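Local coordinates for protein protease inhibitor SGPI-1 (Schistocerca gregaria, PDB 2XTT) that inhibits serine proteases, being active in vitro against alpha-chymotrypsin and trypsin, as one small pacifastin-type inhibitor domain of a longer precursor, at residues Gln8-Asp13 against Gly23-Thr28. Sequence-based numbering, arbitrary orientation. Where two conformers were deposited one is given.
Sequences QTKKQD and GVWACT
A lysine–tryptophan cation-pi contact, K10 over W25, spans one face of the three-stranded antiparallel sheet of this pacifastin domain, linking its outer strands 9-12 and 25-28 across the central one. The K10 chain, extended beyond CG, runs along one face of the indole: CG lies above the six-membered ring, CD projects just outside it, beyond the CE2–CZ2 bond and 3.6 Å from W25 CZ2, and CE sits almost directly above the five-membered ring, 3.4 Å from its centroid and 10° off the normal, a CH-pi contact. K10 NZ follows, 3.9 Å from the centroid of that W25 ring and 30° off the normal, bringing its charge within range of the pi cloud. A chi1 of 68° sets K10 CG between the backbone N and the carbonyl carbon, from where the straight chain reaches along the ring. The indole's far end abuts the backbone of 8-10, with W25 CZ3 3.4 Å from Q8 O and W25 CH2 3.5 Å from T9 C. Beneath runs strand 15-19, whose C17 touches K10 and W25 and is disulfide-bonded to C27; on the outer side, C27 and T28 pair antiparallel with a strand of another protein chain, extending the sheet.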
# COMPACT_ATOMS: atom_id res chain seq x y z
N GLN A 8 -10.65 -16.90 -13.43
CA GLN A 8 -9.36 -16.98 -14.08
C GLN A 8 -8.34 -16.09 -13.39
O GLN A 8 -8.68 -15.15 -12.66
CB GLN A 8 -9.38 -16.54 -15.54
CG GLN A 8 -10.31 -17.45 -16.36
CD GLN A 8 -10.17 -17.02 -17.82
OE1 GLN A 8 -10.46 -15.84 -18.08
NE2 GLN A 8 -9.73 -17.95 -18.62
N THR A 9 -7.08 -16.36 -13.70
CA THR A 9 -5.96 -15.57 -13.22
C THR A 9 -5.07 -15.19 -14.38
O THR A 9 -5.05 -15.89 -15.37
CB THR A 9 -5.19 -16.32 -12.15
OG1 THR A 9 -4.70 -17.56 -12.72
CG2 THR A 9 -6.06 -16.70 -10.96
N LYS A 10 -4.32 -14.09 -14.16
CA LYS A 10 -3.28 -13.75 -15.10
C LYS A 10 -2.27 -12.90 -14.36
O LYS A 10 -2.51 -12.47 -13.25
CB LYS A 10 -3.74 -13.01 -16.34
CG LYS A 10 -4.27 -11.56 -16.10
CD LYS A 10 -4.61 -10.81 -17.36
CE LYS A 10 -5.06 -9.38 -17.20
NZ LYS A 10 -5.31 -8.77 -18.55
N LYS A 11 -1.16 -12.59 -15.02
CA LYS A 11 -0.22 -11.57 -14.59
C LYS A 11 -0.30 -10.37 -15.53
O LYS A 11 -0.48 -10.54 -16.73
CB LYS A 11 1.20 -12.11 -14.55
CG LYS A 11 1.22 -13.07 -13.37
CD LYS A 11 2.50 -13.68 -13.08
CE LYS A 11 3.56 -12.66 -12.64
NZ LYS A 11 4.87 -13.43 -12.48
N GLN A 12 -0.18 -9.21 -14.94
CA GLN A 12 0.16 -8.03 -15.74
C GLN A 12 1.51 -7.60 -15.22
O GLN A 12 1.66 -7.09 -14.11
CB GLN A 12 -0.85 -6.91 -15.69
CG GLN A 12 -2.09 -7.32 -16.43
CD GLN A 12 -2.98 -6.14 -16.65
OE1 GLN A 12 -3.31 -5.41 -15.75
NE2 GLN A 12 -3.41 -5.98 -17.87
N ASP A 13 2.45 -7.88 -16.07
CA ASP A 13 3.87 -7.69 -15.67
C ASP A 13 4.07 -8.56 -14.47
O ASP A 13 3.84 -9.74 -14.50
CB ASP A 13 4.28 -6.24 -15.62
CG ASP A 13 5.78 -6.04 -15.62
OD1 ASP A 13 6.60 -7.00 -15.57
OD2 ASP A 13 6.15 -4.85 -15.56
N GLY A 23 -16.71 -10.41 -14.04
CA GLY A 23 -16.04 -10.44 -15.34
C GLY A 23 -15.03 -9.34 -15.53
O GLY A 23 -14.75 -8.98 -16.66
N VAL A 24 -14.51 -8.80 -14.40
CA VAL A 24 -13.54 -7.71 -14.43
C VAL A 24 -12.25 -8.18 -13.70
O VAL A 24 -12.31 -8.75 -12.61
CB VAL A 24 -14.12 -6.44 -13.77
CG1 VAL A 24 -13.12 -5.25 -13.87
CG2 VAL A 24 -15.45 -6.02 -14.38
N TRP A 25 -11.11 -7.85 -14.27
CA TRP A 25 -9.84 -8.16 -13.63
C TRP A 25 -9.63 -7.22 -12.43
O TRP A 25 -9.93 -6.02 -12.49
CB TRP A 25 -8.66 -7.95 -14.57
CG TRP A 25 -8.51 -8.98 -15.64
CD1 TRP A 25 -8.65 -8.77 -16.97
CD2 TRP A 25 -8.19 -10.36 -15.44
NE1 TRP A 25 -8.40 -10.00 -17.62
CE2 TRP A 25 -8.13 -10.99 -16.69
CE3 TRP A 25 -7.93 -11.14 -14.31
CZ2 TRP A 25 -7.84 -12.36 -16.85
CZ3 TRP A 25 -7.64 -12.48 -14.44
CH2 TRP A 25 -7.58 -13.12 -15.71
N ALA A 26 -8.97 -7.74 -11.44
CA ALA A 26 -8.42 -6.93 -10.35
C ALA A 26 -7.00 -7.42 -10.09
O ALA A 26 -6.77 -8.64 -10.06
CB ALA A 26 -9.21 -6.99 -9.10
N CYS A 27 -6.10 -6.53 -9.87
CA CYS A 27 -4.66 -6.83 -9.74
C CYS A 27 -4.09 -6.13 -8.49
O CYS A 27 -4.52 -5.06 -8.09
CB CYS A 27 -3.89 -6.35 -10.97
SG CYS A 27 -4.53 -6.91 -12.59
N THR A 28 -3.01 -6.71 -8.00
CA THR A 28 -2.21 -6.06 -7.00
C THR A 28 -1.50 -4.87 -7.59
O THR A 28 -1.41 -4.69 -8.80
CB THR A 28 -1.19 -7.04 -6.37
OG1 THR A 28 -0.39 -7.63 -7.38
CG2 THR A 28 -1.90 -8.15 -5.62